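Local atomic coordinates of putative laminarinase (PDB entry 2WNE), a protein that probably hydrolyses glycosidic bonds in beta-glucans such as laminarin. Residues Trp99-Glu104 / Ile248-Phe253. The protein carries 1 engineered substitution. Numbering follows the deposited sequence.
Sequences WPAAWE and IINLTF. With GLC (alpha-D-glucopyranose), chain B; BGC (beta-D-glucopyranose), chain C; BGC (beta-D-glucopyranose), chain D.
W99 O and N250 ND2 share a water: it donates to W99 O at 2.9 Å, accepts from N250 ND2 and also bonds GLC O6. It thus ties the two strands to the bound sugar. The other branch of the same amide, N250 OD1, takes the indole NE1 of W103 at 2.8 Å. This bond is bent (137° at the hydrogen), and ring and amide planes stand 71° apart. N250 CG lies between its backbone N and carbonyl carbon (chi1 68°), which brings OD1 to the W103 indole edge and leaves ND2 facing the water.

The W103 ring is sandwiched. GLC C5 sits 3.3 Å above the centre of one face. On the opposite face I248 CB makes a CH-pi contact, 3.9 Å from the centroid of the five-membered ring. An alanine in place of W103 would probably cost the glucose its stacking platform and leave N250 OD1 without its indole donor.

T252 CG2 packs against the W99 ring, 3.7 Å from CE3, while W99 NE1 bonds E120, which also holds the glucose. Beneath these side chains, paired backbone bonds join W99 with T252, A101 with N250 and W103 with I248. P100, A102, I249 and L251 face the other way. The strands are antiparallel neighbours in the sheet that carries the sugar-binding cleft, which W99 and W103 line here; the fold is the beta-jelly-roll of GH16 enzymes.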
ATOM      1  N   TRP A  99      -7.723   1.396  -6.784  1.00  5.97           N
ATOM      2  CA  TRP A  99      -6.936   2.175  -5.829  1.00  5.31           C
ATOM      3  C   TRP A  99      -6.439   1.217  -4.743  1.00  5.22           C
ATOM      4  O   TRP A  99      -7.044   1.103  -3.682  1.00  4.46           O
ATOM      5  CB  TRP A  99      -7.744   3.372  -5.312  1.00  4.53           C
ATOM      6  CG  TRP A  99      -7.097   4.235  -4.250  1.00  4.41           C
ATOM      7  CD1 TRP A  99      -5.792   4.186  -3.796  1.00  3.70           C
ATOM      8  CD2 TRP A  99      -7.739   5.282  -3.506  1.00  3.98           C
ATOM      9  NE1 TRP A  99      -5.598   5.138  -2.818  1.00  3.82           N
ATOM     10  CE2 TRP A  99      -6.776   5.818  -2.613  1.00  3.82           C
ATOM     11  CE3 TRP A  99      -9.042   5.815  -3.495  1.00  4.16           C
ATOM     12  CZ2 TRP A  99      -7.080   6.865  -1.720  1.00  4.62           C
ATOM     13  CZ3 TRP A  99      -9.338   6.870  -2.614  1.00  4.17           C
ATOM     14  CH2 TRP A  99      -8.368   7.369  -1.737  1.00  3.80           C
ATOM     15  N   PRO A 100      -5.321   0.503  -5.032  1.00  5.28           N
ATOM     16  CA  PRO A 100      -4.745  -0.432  -4.058  1.00  4.52           C
ATOM     17  C   PRO A 100      -3.737   0.252  -3.151  1.00  4.96           C
ATOM     18  O   PRO A 100      -3.123   1.233  -3.558  1.00  4.11           O
ATOM     19  CB  PRO A 100      -4.021  -1.448  -4.934  1.00  3.75           C
ATOM     20  CG  PRO A 100      -3.622  -0.652  -6.223  1.00  5.52           C
ATOM     21  CD  PRO A 100      -4.547   0.561  -6.298  1.00  5.00           C
ATOM     22  N   ALA A 101      -3.550  -0.283  -1.947  1.00  4.64           N
ATOM     23  CA  ALA A 101      -2.503   0.204  -1.067  1.00  5.69           C
ATOM     24  C   ALA A 101      -1.984  -0.890  -0.147  1.00  5.67           C
ATOM     25  O   ALA A 101      -2.744  -1.785   0.230  1.00  5.48           O
ATOM     26  CB  ALA A 101      -3.005   1.421  -0.215  1.00  5.23           C
ATOM     27  N   ALA A 102      -0.678  -0.818   0.148  1.00  5.68           N
ATOM     28  CA  ALA A 102      -0.031  -1.499   1.280  1.00  5.96           C
ATOM     29  C   ALA A 102       0.532  -0.368   2.145  1.00  6.41           C
ATOM     30  O   ALA A 102       1.331   0.445   1.675  1.00  6.62           O
ATOM     31  CB  ALA A 102       1.091  -2.395   0.823  1.00  5.72           C
ATOM     32  N   TRP A 103       0.079  -0.312   3.395  1.00  6.50           N
ATOM     33  CA  TRP A 103       0.310   0.836   4.247  1.00  5.89           C
ATOM     34  C   TRP A 103       0.263   0.531   5.749  1.00  6.44           C
ATOM     35  O   TRP A 103      -0.031  -0.586   6.152  1.00  7.10           O
ATOM     36  CB  TRP A 103      -0.650   1.975   3.863  1.00  5.33           C
ATOM     37  CG  TRP A 103      -2.150   1.693   3.975  1.00  4.38           C
ATOM     38  CD1 TRP A 103      -2.863   0.715   3.326  1.00  4.87           C
ATOM     39  CD2 TRP A 103      -3.100   2.440   4.740  1.00  4.95           C
ATOM     40  NE1 TRP A 103      -4.190   0.801   3.651  1.00  4.05           N
ATOM     41  CE2 TRP A 103      -4.370   1.855   4.515  1.00  4.87           C
ATOM     42  CE3 TRP A 103      -3.008   3.576   5.578  1.00  6.46           C
ATOM     43  CZ2 TRP A 103      -5.548   2.351   5.111  1.00  4.14           C
ATOM     44  CZ3 TRP A 103      -4.202   4.090   6.162  1.00  4.13           C
ATOM     45  CH2 TRP A 103      -5.443   3.474   5.925  1.00  4.92           C
ATOM     46  N   GLU A 104       0.593   1.525   6.573  1.00  7.57           N
ATOM     47  CA  GLU A 104       0.522   1.372   8.029  1.00  8.58           C
ATOM     48  C   GLU A 104      -0.218   2.562   8.609  1.00  9.35           C
ATOM     49  O   GLU A 104      -0.071   3.655   8.104  1.00  8.62           O
ATOM     50  CB  GLU A 104       1.920   1.271   8.662  1.00  7.30           C
ATOM     51  CG  GLU A 104       2.599  -0.060   8.409  1.00  8.28           C
ATOM     52  CD  GLU A 104       3.941  -0.190   9.103  1.00  9.52           C
ATOM     53  OE1 GLU A 104       4.316   0.750   9.868  1.00  6.13           O
ATOM     54  OE2 GLU A 104       4.621  -1.238   8.875  1.00  8.93           O
ATOM     55  N   ILE A 248      -1.829  -2.588   6.813  1.00  6.76           N
ATOM     56  CA  ILE A 248      -3.095  -2.783   6.078  1.00  6.14           C
ATOM     57  C   ILE A 248      -2.782  -2.986   4.587  1.00  6.19           C
ATOM     58  O   ILE A 248      -1.884  -2.352   4.046  1.00  5.90           O
ATOM     59  CB  ILE A 248      -4.089  -1.608   6.321  1.00  6.42           C
ATOM     60  CG1 ILE A 248      -4.378  -1.438   7.826  1.00  6.22           C
ATOM     61  CG2 ILE A 248      -5.413  -1.766   5.534  1.00  7.02           C
ATOM     62  CD1 ILE A 248      -5.348  -0.321   8.155  1.00  6.59           C
ATOM     63  N   ILE A 249      -3.463  -3.949   3.963  1.00  5.58           N
ATOM     64  CA  ILE A 249      -3.375  -4.167   2.535  1.00  5.17           C
ATOM     65  C   ILE A 249      -4.815  -4.217   2.000  1.00  5.41           C
ATOM     66  O   ILE A 249      -5.657  -4.938   2.528  1.00  5.25           O
ATOM     67  CB  ILE A 249      -2.609  -5.466   2.225  1.00  4.92           C
ATOM     68  CG1 ILE A 249      -1.227  -5.441   2.900  1.00  4.81           C
ATOM     69  CG2 ILE A 249      -2.484  -5.661   0.699  1.00  3.06           C
ATOM     70  CD1 ILE A 249      -0.507  -6.754   2.930  1.00  8.44           C
ATOM     71  N   ASN A 250      -5.117  -3.423   0.982  1.00  5.68           N
ATOM     72  CA  ASN A 250      -6.516  -3.271   0.565  1.00  5.78           C
ATOM     73  C   ASN A 250      -6.620  -2.946  -0.893  1.00  5.40           C
ATOM     74  O   ASN A 250      -5.614  -2.679  -1.552  1.00  5.20           O
ATOM     75  CB  ASN A 250      -7.232  -2.160   1.384  1.00  5.90           C
ATOM     76  CG  ASN A 250      -6.695  -0.768   1.085  1.00  7.32           C
ATOM     77  OD1 ASN A 250      -5.622  -0.375   1.585  1.00  5.84           O
ATOM     78  ND2 ASN A 250      -7.434  -0.009   0.251  1.00  5.42           N
ATOM     79  N   LEU A 251      -7.844  -2.993  -1.403  1.00  5.28           N
ATOM     80  CA  LEU A 251      -8.129  -2.494  -2.735  1.00  5.26           C
ATOM     81  C   LEU A 251      -9.488  -1.814  -2.678  1.00  6.07           C
ATOM     82  O   LEU A 251     -10.501  -2.465  -2.336  1.00  5.46           O
ATOM     83  CB  LEU A 251      -8.129  -3.639  -3.759  1.00  5.50           C
ATOM     84  CG  LEU A 251      -8.734  -3.372  -5.160  1.00  5.15           C
ATOM     85  CD1 LEU A 251      -7.970  -2.288  -5.940  1.00  6.06           C
ATOM     86  CD2 LEU A 251      -8.856  -4.628  -6.016  1.00  4.28           C
ATOM     87  N   THR A 252      -9.507  -0.503  -2.972  1.00  6.47           N
ATOM     88  CA  THR A 252     -10.780   0.178  -3.170  1.00  7.12           C
ATOM     89  C   THR A 252     -10.878   0.635  -4.616  1.00  7.22           C
ATOM     90  O   THR A 252      -9.963   0.383  -5.420  1.00  6.51           O
ATOM     91  CB  THR A 252     -11.064   1.319  -2.105  1.00  7.59           C
ATOM     92  OG1 THR A 252     -12.401   1.803  -2.267  1.00  7.86           O
ATOM     93  CG2 THR A 252     -10.087   2.470  -2.225  1.00  5.75           C
ATOM     94  N   PHE A 253     -12.009   1.256  -4.946  1.00  7.28           N
ATOM     95  CA  PHE A 253     -12.269   1.758  -6.305  1.00  7.49           C
ATOM     96  C   PHE A 253     -12.775   3.178  -6.208  1.00  7.19           C
ATOM     97  O   PHE A 253     -13.504   3.472  -5.284  1.00  8.05           O
ATOM     98  CB  PHE A 253     -13.378   0.925  -6.965  1.00  6.94           C
ATOM     99  CG  PHE A 253     -13.015  -0.512  -7.163  1.00  7.90           C
ATOM    100  CD1 PHE A 253     -13.294  -1.457  -6.177  1.00  8.41           C
ATOM    101  CD2 PHE A 253     -12.396  -0.917  -8.337  1.00  7.36           C
ATOM    102  CE1 PHE A 253     -12.944  -2.793  -6.364  1.00  9.63           C
ATOM    103  CE2 PHE A 253     -12.036  -2.232  -8.525  1.00  8.25           C
ATOM    104  CZ  PHE A 253     -12.317  -3.168  -7.544  1.00  8.54           C
TER
HETATM  105  C1  GLC B   1      -3.856   6.924   2.669  1.00 17.68           C
HETATM  106  C2  GLC B   1      -4.978   7.544   3.534  1.00 17.69           C
HETATM  107  C3  GLC B   1      -6.066   6.503   3.819  1.00 16.02           C
HETATM  108  C4  GLC B   1      -6.221   5.506   2.664  1.00 13.88           C
HETATM  109  C5  GLC B   1      -4.925   4.698   2.531  1.00 14.62           C
HETATM  110  C6  GLC B   1      -4.910   3.650   1.417  1.00 11.21           C
HETATM  111  O1  GLC B   1      -2.608   7.463   3.037  1.00 23.21           O
HETATM  112  O2  GLC B   1      -4.520   8.207   4.703  1.00 15.85           O
HETATM  113  O3  GLC B   1      -7.278   7.170   4.016  1.00 17.82           O
HETATM  114  O4  GLC B   1      -7.264   4.600   2.964  1.00 14.44           O
HETATM  115  O5  GLC B   1      -3.766   5.508   2.455  1.00 16.10           O
HETATM  116  O6  GLC B   1      -4.938   4.275   0.133  1.00 10.94           O
HETATM  117  C2  BGC C   7      -5.340   9.933  -0.465  1.00 16.78           C
HETATM  118  C3  BGC C   7      -4.098   9.327   0.182  1.00 15.81           C
HETATM  119  C4  BGC C   7      -2.827   9.461  -0.658  1.00 16.39           C
HETATM  120  C5  BGC C   7      -2.683  10.894  -1.160  1.00 17.63           C
HETATM  121  C6  BGC C   7      -1.516  11.014  -2.145  1.00 17.93           C
HETATM  122  C1  BGC C   7      -5.052  11.340  -0.964  1.00 18.98           C
HETATM  123  O2  BGC C   7      -6.377   9.983   0.483  1.00 18.35           O
HETATM  124  O3  BGC C   7      -4.331   7.973   0.432  1.00 11.86           O
HETATM  125  O4  BGC C   7      -1.698   9.079   0.101  1.00 12.91           O
HETATM  126  O5  BGC C   7      -3.894  11.309  -1.791  1.00 18.63           O
HETATM  127  O6  BGC C   7      -1.396  12.363  -2.552  1.00 20.12           O
HETATM  128  C2  BGC D   2      -8.826   8.252   5.423  1.00 19.01           C
HETATM  129  C3  BGC D   2      -9.287   8.545   6.859  1.00 21.69           C
HETATM  130  C4  BGC D   2      -9.245   7.309   7.761  1.00 20.16           C
HETATM  131  C5  BGC D   2      -7.906   6.568   7.609  1.00 19.06           C
HETATM  132  C6  BGC D   2      -7.798   5.289   8.454  1.00 18.95           C
HETATM  133  C1  BGC D   2      -7.531   7.453   5.407  1.00 18.26           C
HETATM  134  O2  BGC D   2      -8.690   9.431   4.652  1.00 16.40           O
HETATM  135  O3  BGC D   2     -10.630   8.948   6.831  1.00 27.11           O
HETATM  136  O4  BGC D   2      -9.486   7.736   9.086  1.00 19.51           O
HETATM  137  O5  BGC D   2      -7.674   6.295   6.226  1.00 20.11           O
HETATM  138  O6  BGC D   2      -8.711   4.283   8.056  1.00 15.70           O
HETATM  139  O   HOH W   1      -6.660   2.423  -1.133  1.00 10.88           O